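Local coordinates for protein serpin-12 (Manduca sexta, PDB 6CJ7) that probably inhibits serine proteases as a member of the serpin family and controls the prophenoloxidase activation system in larval hemolymph, at residues 20-25 with 372-377; 89-94 with 225-230; 221-226 with 351-356; 230-235 with 363-368. All blocks are in the same frame, centred on the assembly; numbering follows the deposited sequence.

Contact 1: residues 20-25 with 372-377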
loop_
_atom_site.group_PDB
_atom_site.type_symbol
_atom_site.label_atom_id
_atom_site.label_comp_id
_atom_site.label_asym_id
_atom_site.label_seq_id
_atom_site.Cartn_x
_atom_site.Cartn_y
_atom_site.Cartn_z
ATOM N N PHE A 20 1.812 8.055 -8.393
ATOM C CA PHE A 20 0.367 8.255 -8.272
ATOM C C PHE A 20 -0.140 7.752 -6.923
ATOM O O PHE A 20 -0.886 8.453 -6.219
ATOM C CB PHE A 20 -0.380 7.553 -9.407
ATOM C CG PHE A 20 -1.873 7.649 -9.273
ATOM C CD1 PHE A 20 -2.507 8.842 -9.517
ATOM C CD2 PHE A 20 -2.622 6.556 -8.878
ATOM C CE1 PHE A 20 -3.883 8.957 -9.377
ATOM C CE2 PHE A 20 -4.003 6.661 -8.733
ATOM C CZ PHE A 20 -4.623 7.865 -8.993
ATOM N N GLY A 21 0.244 6.525 -6.557
ATOM C CA GLY A 21 -0.200 5.951 -5.295
ATOM C C GLY A 21 0.278 6.733 -4.083
ATOM O O GLY A 21 -0.446 6.856 -3.094
ATOM N N VAL A 22 1.512 7.257 -4.129
ATOM C CA VAL A 22 1.977 8.107 -3.029
ATOM C C VAL A 22 1.135 9.379 -2.938
ATOM O O VAL A 22 0.772 9.817 -1.837
ATOM C CB VAL A 22 3.473 8.429 -3.185
ATOM C CG1 VAL A 22 3.941 9.375 -2.083
ATOM C CG2 VAL A 22 4.283 7.159 -3.122
ATOM N N ASN A 23 0.829 9.996 -4.089
ATOM C CA ASN A 23 -0.024 11.185 -4.112
ATOM C C ASN A 23 -1.401 10.888 -3.524
ATOM O O ASN A 23 -1.960 11.708 -2.782
ATOM C CB ASN A 23 -0.167 11.708 -5.545
ATOM C CG ASN A 23 1.154 12.150 -6.160
ATOM O OD1 ASN A 23 2.082 12.540 -5.464
ATOM N ND2 ASN A 23 1.219 12.117 -7.493
ATOM N N VAL A 24 -1.966 9.720 -3.850
ATOM C CA VAL A 24 -3.255 9.329 -3.282
ATOM C C VAL A 24 -3.157 9.226 -1.766
ATOM O O VAL A 24 -4.007 9.748 -1.032
ATOM C CB VAL A 24 -3.747 8.012 -3.904
ATOM C CG1 VAL A 24 -4.955 7.465 -3.120
ATOM C CG2 VAL A 24 -4.129 8.239 -5.392
ATOM N N PHE A 25 -2.118 8.554 -1.274
ATOM C CA PHE A 25 -1.955 8.414 0.173
ATOM C C PHE A 25 -1.848 9.774 0.843
ATOM O O PHE A 25 -2.480 10.021 1.875
ATOM C CB PHE A 25 -0.718 7.568 0.482
ATOM C CG PHE A 25 -0.439 7.422 1.964
ATOM C CD1 PHE A 25 -1.103 6.460 2.721
ATOM C CD2 PHE A 25 0.477 8.250 2.592
ATOM C CE1 PHE A 25 -0.848 6.331 4.096
ATOM C CE2 PHE A 25 0.729 8.134 3.974
ATOM C CZ PHE A 25 0.071 7.169 4.715
ATOM N N LEU A 372 6.051 -0.053 -0.894
ATOM C CA LEU A 372 4.966 -1.023 -0.936
ATOM C C LEU A 372 3.867 -0.702 0.060
ATOM O O LEU A 372 2.731 -1.122 -0.148
ATOM C CB LEU A 372 5.484 -2.430 -0.637
ATOM C CG LEU A 372 6.486 -2.976 -1.656
ATOM C CD1 LEU A 372 6.984 -4.348 -1.215
ATOM C CD2 LEU A 372 5.824 -3.070 -3.019
ATOM N N PHE A 373 4.193 -0.016 1.151
ATOM C CA PHE A 373 3.227 0.304 2.192
ATOM C C PHE A 373 3.632 1.643 2.786
ATOM O O PHE A 373 4.827 1.901 2.993
ATOM C CB PHE A 373 3.237 -0.800 3.273
ATOM C CG PHE A 373 1.938 -1.062 3.943
ATOM C CD1 PHE A 373 1.533 -0.287 5.019
ATOM C CD2 PHE A 373 1.170 -2.154 3.587
ATOM C CE1 PHE A 373 0.335 -0.556 5.676
ATOM C CE2 PHE A 373 -0.007 -2.432 4.227
ATOM C CZ PHE A 373 -0.434 -1.630 5.280
ATOM N N MET A 374 2.642 2.498 3.046
ATOM C CA MET A 374 2.854 3.728 3.803
ATOM C C MET A 374 1.880 3.739 4.969
ATOM O O MET A 374 0.702 3.414 4.800
ATOM C CB MET A 374 2.673 4.983 2.940
ATOM C CG MET A 374 3.710 5.107 1.842
ATOM S SD MET A 374 3.495 6.609 0.886
ATOM C CE MET A 374 4.041 7.854 2.060
ATOM N N ALA A 375 2.373 4.074 6.157
ATOM C CA ALA A 375 1.478 4.122 7.305
ATOM C C ALA A 375 1.792 5.352 8.129
ATOM O O ALA A 375 2.955 5.610 8.460
ATOM C CB ALA A 375 1.592 2.867 8.177
ATOM N N ARG A 376 0.749 6.084 8.490
ATOM C CA ARG A 376 0.837 7.128 9.498
ATOM C C ARG A 376 0.313 6.520 10.796
ATOM O O ARG A 376 -0.884 6.244 10.931
ATOM C CB ARG A 376 0.036 8.358 9.061
ATOM C CG ARG A 376 -0.102 9.472 10.129
ATOM C CD ARG A 376 -0.868 10.631 9.575
ATOM N NE ARG A 376 -2.293 10.311 9.601
ATOM C CZ ARG A 376 -3.247 11.010 9.006
ATOM N NH1 ARG A 376 -2.942 12.106 8.344
ATOM N NH2 ARG A 376 -4.506 10.602 9.089
ATOM N N ILE A 377 1.213 6.284 11.741
ATOM C CA ILE A 377 0.869 5.612 12.987
ATOM C C ILE A 377 0.603 6.695 14.025
ATOM O O ILE A 377 1.536 7.266 14.602
ATOM C CB ILE A 377 1.969 4.647 13.441
ATOM C CG1 ILE A 377 2.341 3.709 12.286
ATOM C CG2 ILE A 377 1.531 3.903 14.689
ATOM C CD1 ILE A 377 1.360 2.610 12.046
#
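M374 lies over the aromatic ring of F25, and this packing is where helix 20-25 and strand 373-377 press hardest together. Its CB sits above the middle of the ring in a CH-pi contact, 3.7 Å from the centroid of F25 and only 6° off the ring normal. From there the side chain runs back toward the helix: the bend at chi3 (72°) brings the methyl beside the CD2 side of the ring, so that M374 CE comes to 3.6 Å from F25 CD2. The sulfur follows obliquely, 4.5 Å from the ring centroid, in a Met-aromatic contact. On the strand side, F25 CE1 approaches the carbonyl oxygen M374 O to 3.4 Å. The ring reaches this spot because its CG stands anti to its own backbone nitrogen (chi1 178°), pointing it at the strand. In serpin terms this is helix A lying against sheet B, and F25 is wedged further by L36 and A38 of strand 36-38. The fit slackens at both ends, though both are still buried. V22 offers its two methyls to the sulfur, with V22 CG1 4.1 Å from M374 SD, while R376 presents just its backbone nitrogen at the ring edge, R376 N lying 4.0 Å from F25 CZ. The guanidinium of R376 turns to other partners, a salt bridge with D246 and the carbonyls of A29, Q32 and G34.

Contact 2: residues 89-94 with 225-230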
loop_
_atom_site.group_PDB
_atom_site.type_symbol
_atom_site.label_atom_id
_atom_site.label_comp_id
_atom_site.label_asym_id
_atom_site.label_seq_id
_atom_site.Cartn_x
_atom_site.Cartn_y
_atom_site.Cartn_z
ATOM N N SER A 89 11.721 -16.745 0.976
ATOM C CA SER A 89 12.209 -16.364 2.289
ATOM C C SER A 89 11.046 -16.397 3.266
ATOM O O SER A 89 9.901 -16.663 2.897
ATOM C CB SER A 89 12.825 -14.963 2.266
ATOM O OG SER A 89 11.796 -14.000 2.119
ATOM N N ARG A 90 11.344 -16.098 4.525
ATOM C CA ARG A 90 10.281 -16.031 5.514
ATOM C C ARG A 90 9.555 -14.688 5.532
ATOM O O ARG A 90 8.648 -14.507 6.359
ATOM C CB ARG A 90 10.855 -16.343 6.897
ATOM C CG ARG A 90 11.135 -17.846 7.114
ATOM C CD ARG A 90 11.933 -18.130 8.356
ATOM N NE ARG A 90 13.301 -17.634 8.257
ATOM C CZ ARG A 90 14.237 -17.811 9.178
ATOM N NH1 ARG A 90 13.951 -18.473 10.287
ATOM N NH2 ARG A 90 15.458 -17.319 8.990
ATOM N N ASN A 91 9.925 -13.738 4.673
ATOM C CA ASN A 91 9.132 -12.527 4.520
ATOM C C ASN A 91 7.856 -12.884 3.774
ATOM O O ASN A 91 7.914 -13.444 2.675
ATOM C CB ASN A 91 9.903 -11.447 3.758
ATOM C CG ASN A 91 11.160 -11.005 4.477
ATOM O OD1 ASN A 91 11.139 -10.795 5.691
ATOM N ND2 ASN A 91 12.267 -10.872 3.740
ATOM N N ILE A 92 6.707 -12.574 4.359
ATOM C CA ILE A 92 5.430 -12.904 3.737
ATOM C C ILE A 92 4.852 -11.640 3.112
ATOM O O ILE A 92 4.428 -10.723 3.820
ATOM C CB ILE A 92 4.453 -13.517 4.747
ATOM C CG1 ILE A 92 5.030 -14.812 5.318
ATOM C CG2 ILE A 92 3.092 -13.758 4.080
ATOM C CD1 ILE A 92 4.146 -15.470 6.342
ATOM N N LEU A 93 4.823 -11.586 1.782
ATOM C CA LEU A 93 4.120 -10.536 1.058
ATOM C C LEU A 93 3.078 -11.218 0.188
ATOM O O LEU A 93 3.432 -12.014 -0.691
ATOM C CB LEU A 93 5.078 -9.685 0.217
ATOM C CG LEU A 93 4.458 -8.604 -0.678
ATOM C CD1 LEU A 93 3.851 -7.490 0.172
ATOM C CD2 LEU A 93 5.506 -8.030 -1.624
ATOM N N LYS A 94 1.801 -10.927 0.449
ATOM C CA LYS A 94 0.692 -11.548 -0.263
ATOM C C LYS A 94 -0.108 -10.457 -0.950
ATOM O O LYS A 94 -0.539 -9.498 -0.304
ATOM C CB LYS A 94 -0.214 -12.348 0.678
ATOM C CG LYS A 94 0.430 -13.551 1.332
ATOM C CD LYS A 94 0.710 -14.635 0.313
ATOM C CE LYS A 94 1.201 -15.908 0.974
ATOM N NZ LYS A 94 1.373 -16.998 -0.029
ATOM N N LEU A 225 15.251 -0.353 8.974
ATOM C CA LEU A 225 15.286 -1.660 9.628
ATOM C C LEU A 225 15.164 -2.764 8.582
ATOM O O LEU A 225 14.094 -2.905 7.970
ATOM C CB LEU A 225 14.156 -1.762 10.651
ATOM C CG LEU A 225 14.058 -0.566 11.600
ATOM C CD1 LEU A 225 12.795 -0.625 12.454
ATOM C CD2 LEU A 225 15.318 -0.501 12.464
ATOM N N PRO A 226 16.202 -3.558 8.324
ATOM C CA PRO A 226 16.126 -4.534 7.227
ATOM C C PRO A 226 15.387 -5.810 7.607
ATOM O O PRO A 226 15.464 -6.303 8.738
ATOM C CB PRO A 226 17.600 -4.838 6.913
ATOM C CG PRO A 226 18.403 -3.854 7.714
ATOM C CD PRO A 226 17.560 -3.466 8.884
ATOM N N PHE A 227 14.659 -6.347 6.630
ATOM C CA PHE A 227 14.061 -7.664 6.765
ATOM C C PHE A 227 15.015 -8.711 6.182
ATOM O O PHE A 227 16.091 -8.383 5.681
ATOM C CB PHE A 227 12.680 -7.685 6.105
ATOM C CG PHE A 227 11.634 -6.908 6.866
ATOM C CD1 PHE A 227 11.298 -5.608 6.492
ATOM C CD2 PHE A 227 10.964 -7.484 7.952
ATOM C CE1 PHE A 227 10.305 -4.899 7.193
ATOM C CE2 PHE A 227 9.984 -6.775 8.661
ATOM C CZ PHE A 227 9.657 -5.487 8.275
ATOM N N GLU A 228 14.612 -9.981 6.260
ATOM C CA GLU A 228 15.490 -11.103 5.920
ATOM C C GLU A 228 16.037 -10.974 4.501
ATOM O O GLU A 228 15.305 -10.637 3.566
ATOM C CB GLU A 228 14.723 -12.428 6.068
ATOM C CG GLU A 228 15.612 -13.613 6.402
ATOM C CD GLU A 228 14.901 -14.964 6.392
ATOM O OE1 GLU A 228 13.791 -15.079 5.838
ATOM O OE2 GLU A 228 15.472 -15.930 6.942
ATOM N N TYR A 229 17.341 -11.235 4.355
ATOM C CA TYR A 229 18.056 -11.175 3.076
ATOM C C TYR A 229 18.013 -9.780 2.453
ATOM O O TYR A 229 18.273 -9.622 1.254
ATOM C CB TYR A 229 17.523 -12.225 2.091
ATOM C CG TYR A 229 17.507 -13.619 2.671
ATOM C CD1 TYR A 229 18.684 -14.213 3.115
ATOM C CD2 TYR A 229 16.331 -14.339 2.785
ATOM C CE1 TYR A 229 18.687 -15.488 3.658
ATOM C CE2 TYR A 229 16.322 -15.623 3.325
ATOM C CZ TYR A 229 17.501 -16.187 3.764
ATOM O OH TYR A 229 17.496 -17.456 4.304
ATOM N N ASN A 230 17.728 -8.770 3.275
ATOM C CA ASN A 230 17.580 -7.378 2.855
ATOM C C ASN A 230 16.629 -7.238 1.668
ATOM O O ASN A 230 16.807 -6.369 0.818
ATOM C CB ASN A 230 18.933 -6.739 2.537
ATOM C CG ASN A 230 18.887 -5.220 2.646
ATOM O OD1 ASN A 230 18.215 -4.673 3.523
ATOM N ND2 ASN A 230 19.581 -4.535 1.746
#
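R90, at the exposed side of this contact, meets the buried E228, and each carboxylate oxygen takes hold of R90. E228 OE1 accepts the backbone amide, R90 N, at 3.0 Å, met nearly along the C-O direction. OE2 goes to the guanidinium: R90 NH2 and E228 OE2 form a salt bridge modelled at 2.5 Å, a length short enough to be doubtful in detail, and R90 NE adds a weak bond. The two flat groups are turned 46° against each other, so the grip comes at the guanidinium edge without the planes matching. E228 gets there with CG anti to its backbone nitrogen (chi1 -152°) and the rest of the chain extended. Deeper in, N91 ND2 gives a weak bond of 3.1 Å to the carbonyl E228 O, while the amide oxygen N91 OD1 rests 3.5 Å from F227 CB. S89 CB meets the edge of the Y229 ring, 3.6 Å from Y229 CD2, and the CG of E228 lies above one face of that ring. One shell out, E231 accepts from both S89 OG and N91 ND2, and L176 N donates to N91 OD1; F227 stacks on W177 and meets F173 edge-to-face. Two turns shape the loops: an ST turn, in which S89 OG accepts from N91 N at 3.2 Å, and a type II beta turn, closed by N230 N on F227 O, that links strands 220-226 and 232-239 into a hairpin. The bonds between them join the start of strand 92-102 to a sheet B hairpin, near the breach region of the serpin fold.

Contact 3: residues 221-226 with 351-356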
loop_
_atom_site.group_PDB
_atom_site.type_symbol
_atom_site.label_atom_id
_atom_site.label_comp_id
_atom_site.label_asym_id
_atom_site.label_seq_id
_atom_site.Cartn_x
_atom_site.Cartn_y
_atom_site.Cartn_z
ATOM N N LYS A 221 14.014 12.294 12.494
ATOM C CA LYS A 221 14.973 11.207 12.587
ATOM C C LYS A 221 14.511 10.056 11.704
ATOM O O LYS A 221 13.314 9.839 11.516
ATOM C CB LYS A 221 15.114 10.713 14.027
ATOM C CG LYS A 221 15.753 11.679 14.984
ATOM C CD LYS A 221 15.666 11.107 16.391
ATOM C CE LYS A 221 16.306 12.028 17.414
ATOM N NZ LYS A 221 16.384 11.376 18.749
ATOM N N VAL A 222 15.478 9.306 11.173
ATOM C CA VAL A 222 15.225 8.202 10.254
ATOM C C VAL A 222 16.020 6.988 10.718
ATOM O O VAL A 222 17.208 7.111 11.022
ATOM C CB VAL A 222 15.630 8.567 8.811
ATOM C CG1 VAL A 222 15.428 7.374 7.868
ATOM C CG2 VAL A 222 14.854 9.786 8.325
ATOM N N VAL A 223 15.380 5.816 10.749
ATOM C CA VAL A 223 16.101 4.549 10.882
ATOM C C VAL A 223 15.576 3.576 9.828
ATOM O O VAL A 223 14.383 3.578 9.504
ATOM C CB VAL A 223 15.994 3.966 12.316
ATOM C CG1 VAL A 223 14.605 3.441 12.624
ATOM C CG2 VAL A 223 17.050 2.879 12.531
ATOM N N VAL A 224 16.482 2.777 9.261
ATOM C CA VAL A 224 16.163 1.778 8.242
ATOM C C VAL A 224 16.343 0.402 8.868
ATOM O O VAL A 224 17.464 0.031 9.251
ATOM C CB VAL A 224 17.064 1.923 7.006
ATOM C CG1 VAL A 224 16.740 0.840 5.985
ATOM C CG2 VAL A 224 16.939 3.321 6.397
ATOM N N LEU A 225 15.251 -0.353 8.974
ATOM C CA LEU A 225 15.286 -1.660 9.628
ATOM C C LEU A 225 15.164 -2.764 8.582
ATOM O O LEU A 225 14.094 -2.905 7.970
ATOM C CB LEU A 225 14.156 -1.762 10.651
ATOM C CG LEU A 225 14.058 -0.566 11.600
ATOM C CD1 LEU A 225 12.795 -0.625 12.454
ATOM C CD2 LEU A 225 15.318 -0.501 12.464
ATOM N N PRO A 226 16.202 -3.558 8.324
ATOM C CA PRO A 226 16.126 -4.534 7.227
ATOM C C PRO A 226 15.387 -5.810 7.607
ATOM O O PRO A 226 15.464 -6.303 8.738
ATOM C CB PRO A 226 17.600 -4.838 6.913
ATOM C CG PRO A 226 18.403 -3.854 7.714
ATOM C CD PRO A 226 17.560 -3.466 8.884
ATOM N N LEU A 351 22.617 7.638 18.275
ATOM C CA LEU A 351 21.262 8.110 18.052
ATOM C C LEU A 351 20.323 7.344 18.963
ATOM O O LEU A 351 20.383 6.113 19.027
ATOM C CB LEU A 351 20.851 7.918 16.585
ATOM C CG LEU A 351 19.413 8.240 16.178
ATOM C CD1 LEU A 351 19.100 9.698 16.444
ATOM C CD2 LEU A 351 19.167 7.890 14.717
ATOM N N TYR A 352 19.471 8.073 19.674
ATOM C CA TYR A 352 18.308 7.499 20.334
ATOM C C TYR A 352 17.114 7.644 19.408
ATOM O O TYR A 352 16.817 8.750 18.949
ATOM C CB TYR A 352 18.008 8.204 21.656
ATOM C CG TYR A 352 18.964 7.894 22.782
ATOM C CD1 TYR A 352 18.796 6.758 23.563
ATOM C CD2 TYR A 352 20.015 8.749 23.079
ATOM C CE1 TYR A 352 19.660 6.476 24.604
ATOM C CE2 TYR A 352 20.884 8.474 24.119
ATOM C CZ TYR A 352 20.700 7.335 24.876
ATOM O OH TYR A 352 21.561 7.057 25.908
ATOM N N PHE A 353 16.434 6.534 19.136
ATOM C CA PHE A 353 15.248 6.538 18.284
ATOM C C PHE A 353 14.111 5.911 19.081
ATOM O O PHE A 353 13.962 4.687 19.122
ATOM C CB PHE A 353 15.490 5.794 16.972
ATOM C CG PHE A 353 14.461 6.085 15.909
ATOM C CD1 PHE A 353 13.199 5.507 15.966
ATOM C CD2 PHE A 353 14.761 6.915 14.832
ATOM C CE1 PHE A 353 12.238 5.763 14.987
ATOM C CE2 PHE A 353 13.796 7.179 13.844
ATOM C CZ PHE A 353 12.538 6.599 13.926
ATOM N N ARG A 354 13.300 6.754 19.709
ATOM C CA ARG A 354 12.212 6.289 20.551
ATOM C C ARG A 354 10.911 6.763 19.919
ATOM O O ARG A 354 10.589 7.955 19.966
ATOM C CB ARG A 354 12.382 6.799 21.978
ATOM C CG ARG A 354 11.118 6.817 22.811
ATOM C CD ARG A 354 11.460 7.047 24.242
ATOM N NE ARG A 354 12.106 8.341 24.454
ATOM C CZ ARG A 354 12.747 8.681 25.563
ATOM N NH1 ARG A 354 12.820 7.817 26.567
ATOM N NH2 ARG A 354 13.319 9.878 25.669
ATOM N N ALA A 355 10.179 5.828 19.327
ATOM C CA ALA A 355 8.951 6.152 18.601
ATOM C C ALA A 355 7.738 6.053 19.527
ATOM O O ALA A 355 6.857 5.212 19.350
ATOM C CB ALA A 355 8.806 5.237 17.390
ATOM N N ASN A 356 7.722 6.931 20.534
ATOM C CA ASN A 356 6.671 6.982 21.547
ATOM C C ASN A 356 5.702 8.133 21.300
ATOM O O ASN A 356 5.073 8.642 22.238
ATOM C CB ASN A 356 7.279 7.069 22.947
ATOM C CG ASN A 356 8.087 8.340 23.168
ATOM O OD1 ASN A 356 8.257 9.159 22.266
ATOM N ND2 ASN A 356 8.590 8.507 24.384
HETATM O O HOH W 1 13.955 9.725 19.675
HETATM O O HOH W 2 19.404 11.034 19.715
#
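V223 and F353 meet with a methyl set squarely over an aromatic face: V223 CG1 stands 3.9 Å from the ring centroid of F353, 5° off the normal, a clean CH-pi contact. That methyl occupies the position between backbone nitrogen and carbonyl carbon (chi1 71°), which aims it straight at the ring. The ring's edge, meanwhile, borders the backbone of strand 221-226, with F353 CE2 3.6 Å from K221 O and V222 N near the ring plane. F353 also touches L270, V236 and L238. Beside the ring, K221, extended beyond CG, runs along L351, the two side chains sliding past each other in opposite directions with K221 CD 3.7 Å from L351 CD1. This run carries the ammonium to the carbonyl of Y352: K221 NZ donates to Y352 O at 2.7 Å. Two waters complete its hold, one shared with R354 N and the other with Y352 N. The strands pass nearly at right angles (86°), the crossing of sheet B strand 220-226 against the short sheet C strand 351-354 that follows the reactive-centre loop. With a methionine in place of K221, Y352 O would probably lose its charged partner and the two waters the donor they share. Apolar packing therefore sets the inner half of the contact, while at the outer half a positive charge is spent on one main-chain carbonyl and two waters, with no carboxylate from either segment involved.

Contact 4: residues 230-235 with 363-368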
loop_
_atom_site.group_PDB
_atom_site.type_symbol
_atom_site.label_atom_id
_atom_site.label_comp_id
_atom_site.label_asym_id
_atom_site.label_seq_id
_atom_site.Cartn_x
_atom_site.Cartn_y
_atom_site.Cartn_z
ATOM N N ASN A 230 17.728 -8.770 3.275
ATOM C CA ASN A 230 17.580 -7.378 2.855
ATOM C C ASN A 230 16.629 -7.238 1.668
ATOM O O ASN A 230 16.807 -6.369 0.818
ATOM C CB ASN A 230 18.933 -6.739 2.537
ATOM C CG ASN A 230 18.887 -5.220 2.646
ATOM O OD1 ASN A 230 18.215 -4.673 3.523
ATOM N ND2 ASN A 230 19.581 -4.535 1.746
ATOM N N GLU A 231 15.595 -8.080 1.622
ATOM C CA GLU A 231 14.616 -7.988 0.540
ATOM C C GLU A 231 13.763 -6.743 0.685
ATOM O O GLU A 231 13.405 -6.099 -0.312
ATOM C CB GLU A 231 13.728 -9.232 0.538
ATOM C CG GLU A 231 14.482 -10.477 0.112
ATOM C CD GLU A 231 13.699 -11.747 0.332
ATOM O OE1 GLU A 231 12.635 -11.680 1.008
ATOM O OE2 GLU A 231 14.166 -12.804 -0.152
ATOM N N TYR A 232 13.432 -6.397 1.924
ATOM C CA TYR A 232 12.591 -5.259 2.255
ATOM C C TYR A 232 13.231 -4.502 3.407
ATOM O O TYR A 232 14.037 -5.048 4.161
ATOM C CB TYR A 232 11.163 -5.677 2.675
ATOM C CG TYR A 232 10.500 -6.616 1.693
ATOM C CD1 TYR A 232 9.786 -6.123 0.606
ATOM C CD2 TYR A 232 10.585 -7.993 1.861
ATOM C CE1 TYR A 232 9.195 -6.991 -0.301
ATOM C CE2 TYR A 232 10.010 -8.863 0.961
ATOM C CZ TYR A 232 9.297 -8.355 -0.110
ATOM O OH TYR A 232 8.712 -9.225 -1.005
ATOM N N SER A 233 12.807 -3.251 3.577
ATOM C CA SER A 233 13.166 -2.462 4.748
ATOM C C SER A 233 11.916 -1.815 5.308
ATOM O O SER A 233 11.026 -1.422 4.558
ATOM C CB SER A 233 14.154 -1.336 4.411
ATOM O OG SER A 233 15.328 -1.834 3.796
ATOM N N LEU A 234 11.867 -1.678 6.631
ATOM C CA LEU A 234 10.925 -0.763 7.260
ATOM C C LEU A 234 11.678 0.531 7.538
ATOM O O LEU A 234 12.649 0.544 8.308
ATOM C CB LEU A 234 10.307 -1.325 8.541
ATOM C CG LEU A 234 9.059 -0.541 8.984
ATOM C CD1 LEU A 234 7.872 -0.842 8.064
ATOM C CD2 LEU A 234 8.741 -0.852 10.448
ATOM N N ILE A 235 11.256 1.602 6.876
ATOM C CA ILE A 235 11.857 2.913 7.045
ATOM C C ILE A 235 10.943 3.681 7.983
ATOM O O ILE A 235 9.760 3.881 7.687
ATOM C CB ILE A 235 12.034 3.620 5.695
ATOM C CG1 ILE A 235 12.928 2.766 4.789
ATOM C CG2 ILE A 235 12.637 5.017 5.897
ATOM C CD1 ILE A 235 12.985 3.245 3.350
ATOM N N LEU A 363 7.158 0.650 4.186
ATOM C CA LEU A 363 7.720 -0.631 3.787
ATOM C C LEU A 363 8.298 -0.473 2.390
ATOM O O LEU A 363 7.573 -0.128 1.450
ATOM C CB LEU A 363 6.668 -1.738 3.829
ATOM C CG LEU A 363 7.262 -3.098 3.432
ATOM C CD1 LEU A 363 8.160 -3.640 4.556
ATOM C CD2 LEU A 363 6.150 -4.084 3.067
ATOM N N TRP A 364 9.604 -0.704 2.263
ATOM C CA TRP A 364 10.347 -0.406 1.050
ATOM C C TRP A 364 10.794 -1.710 0.405
ATOM O O TRP A 364 11.326 -2.593 1.091
ATOM C CB TRP A 364 11.556 0.475 1.391
ATOM C CG TRP A 364 12.260 1.090 0.222
ATOM C CD1 TRP A 364 13.434 0.671 -0.364
ATOM C CD2 TRP A 364 11.863 2.269 -0.479
ATOM N NE1 TRP A 364 13.770 1.513 -1.397
ATOM C CE2 TRP A 364 12.820 2.503 -1.488
ATOM C CE3 TRP A 364 10.777 3.149 -0.357
ATOM C CZ2 TRP A 364 12.726 3.585 -2.370
ATOM C CZ3 TRP A 364 10.693 4.221 -1.235
ATOM C CH2 TRP A 364 11.651 4.428 -2.218
ATOM N N ASP A 365 10.554 -1.837 -0.899
ATOM C CA ASP A 365 11.123 -2.924 -1.693
ATOM C C ASP A 365 12.538 -2.514 -2.095
ATOM O O ASP A 365 12.724 -1.561 -2.859
ATOM C CB ASP A 365 10.228 -3.216 -2.899
ATOM C CG ASP A 365 10.647 -4.477 -3.651
ATOM O OD1 ASP A 365 11.856 -4.630 -3.977
ATOM O OD2 ASP A 365 9.773 -5.335 -3.913
ATOM N N ASN A 366 13.548 -3.182 -1.514
ATOM C CA ASN A 366 14.937 -2.774 -1.701
ATOM C C ASN A 366 15.471 -3.090 -3.089
ATOM O O ASN A 366 16.525 -2.561 -3.475
ATOM C CB ASN A 366 15.826 -3.462 -0.671
ATOM C CG ASN A 366 15.568 -2.970 0.726
ATOM O OD1 ASN A 366 15.121 -1.839 0.909
ATOM N ND2 ASN A 366 15.846 -3.804 1.720
ATOM N N ARG A 367 14.820 -3.989 -3.816
ATOM C CA ARG A 367 15.303 -4.331 -5.146
ATOM C C ARG A 367 14.666 -3.442 -6.207
ATOM O O ARG A 367 15.330 -3.038 -7.167
ATOM C CB ARG A 367 15.021 -5.804 -5.463
ATOM C CG ARG A 367 15.407 -6.207 -6.917
ATOM C CD ARG A 367 16.770 -6.758 -6.963
ATOM N NE ARG A 367 17.261 -7.119 -8.312
ATOM C CZ ARG A 367 17.659 -8.336 -8.657
ATOM N NH1 ARG A 367 17.604 -9.331 -7.774
ATOM N NH2 ARG A 367 18.110 -8.557 -9.880
ATOM N N SER A 368 13.388 -3.116 -6.042
ATOM C CA SER A 368 12.679 -2.299 -7.023
ATOM C C SER A 368 12.603 -0.824 -6.641
ATOM O O SER A 368 12.174 -0.010 -7.469
ATOM C CB SER A 368 11.266 -2.853 -7.244
ATOM O OG SER A 368 11.325 -4.072 -7.971
#
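S233 O takes the shortest sound bond of the contact, from W364 N at 2.8 Å, and also has the CA of L363 close by. The return bond, S233 N to W364 O at 3.0 Å, makes these two an antiparallel hydrogen-bonded pair joining strands 232-235 and 363-365 in sheet B. Past the pair, N366 carries on the pairing with its backbone and side chain. N366 N donates to E231 O at 3.2 Å. Its CG stands anti to the carbonyl carbon (chi1 -68°), which brings the amide back to N230 and S233: N366 ND2 reaches N230 O at 2.9 Å, the bond almost straight (169°) although the donor stands well above the carbonyl plane. The other end of the amide, N366 OD1, accepts the hydroxyl of S233, OG lying 2.9 Å away. On the S233 face, I235 CD1 touches W364 CB at 3.7 Å, and helix 254-260 covers both. On the opposite face, Y232 and D365 lie side by side, Y232 CE1 4.0 Å from D365 OD2; the carboxylate makes an Asx turn and a salt bridge with R87. With a leucine in place of N366, the S233 hydroxyl and N230 O would probably each lose an amide partner. One neutral amide thus serves as both donor and acceptor, satisfying a buried hydroxyl without adding charge.

How the contacts relate
Sheet B ties the four contacts together. Contacts 2 and 4 are closest, with centres about 8 Å apart: they share N230, and L93 CD2 packs 3.5 Å from Y232 OH. Contacts 2 and 3 share L225 and P226 of strand 220-226, and L225 N lies 2.8 Å from L234 O, joining that strand to contact 4. Contact 1 joins contact 4 through the next strand pair, L372 N lying 2.8 Å from L363 O; L372 CD1 also packs on L93 CD2 of contact 2, at 4.0 Å. Contacts 1 and 3 do not touch, their centres about 19 Å apart. The reactive-centre loop, where serpins meet their target proteases, is not modelled over 332-346, probably because it is mobile, and precedes strand 351-354 of contact 3.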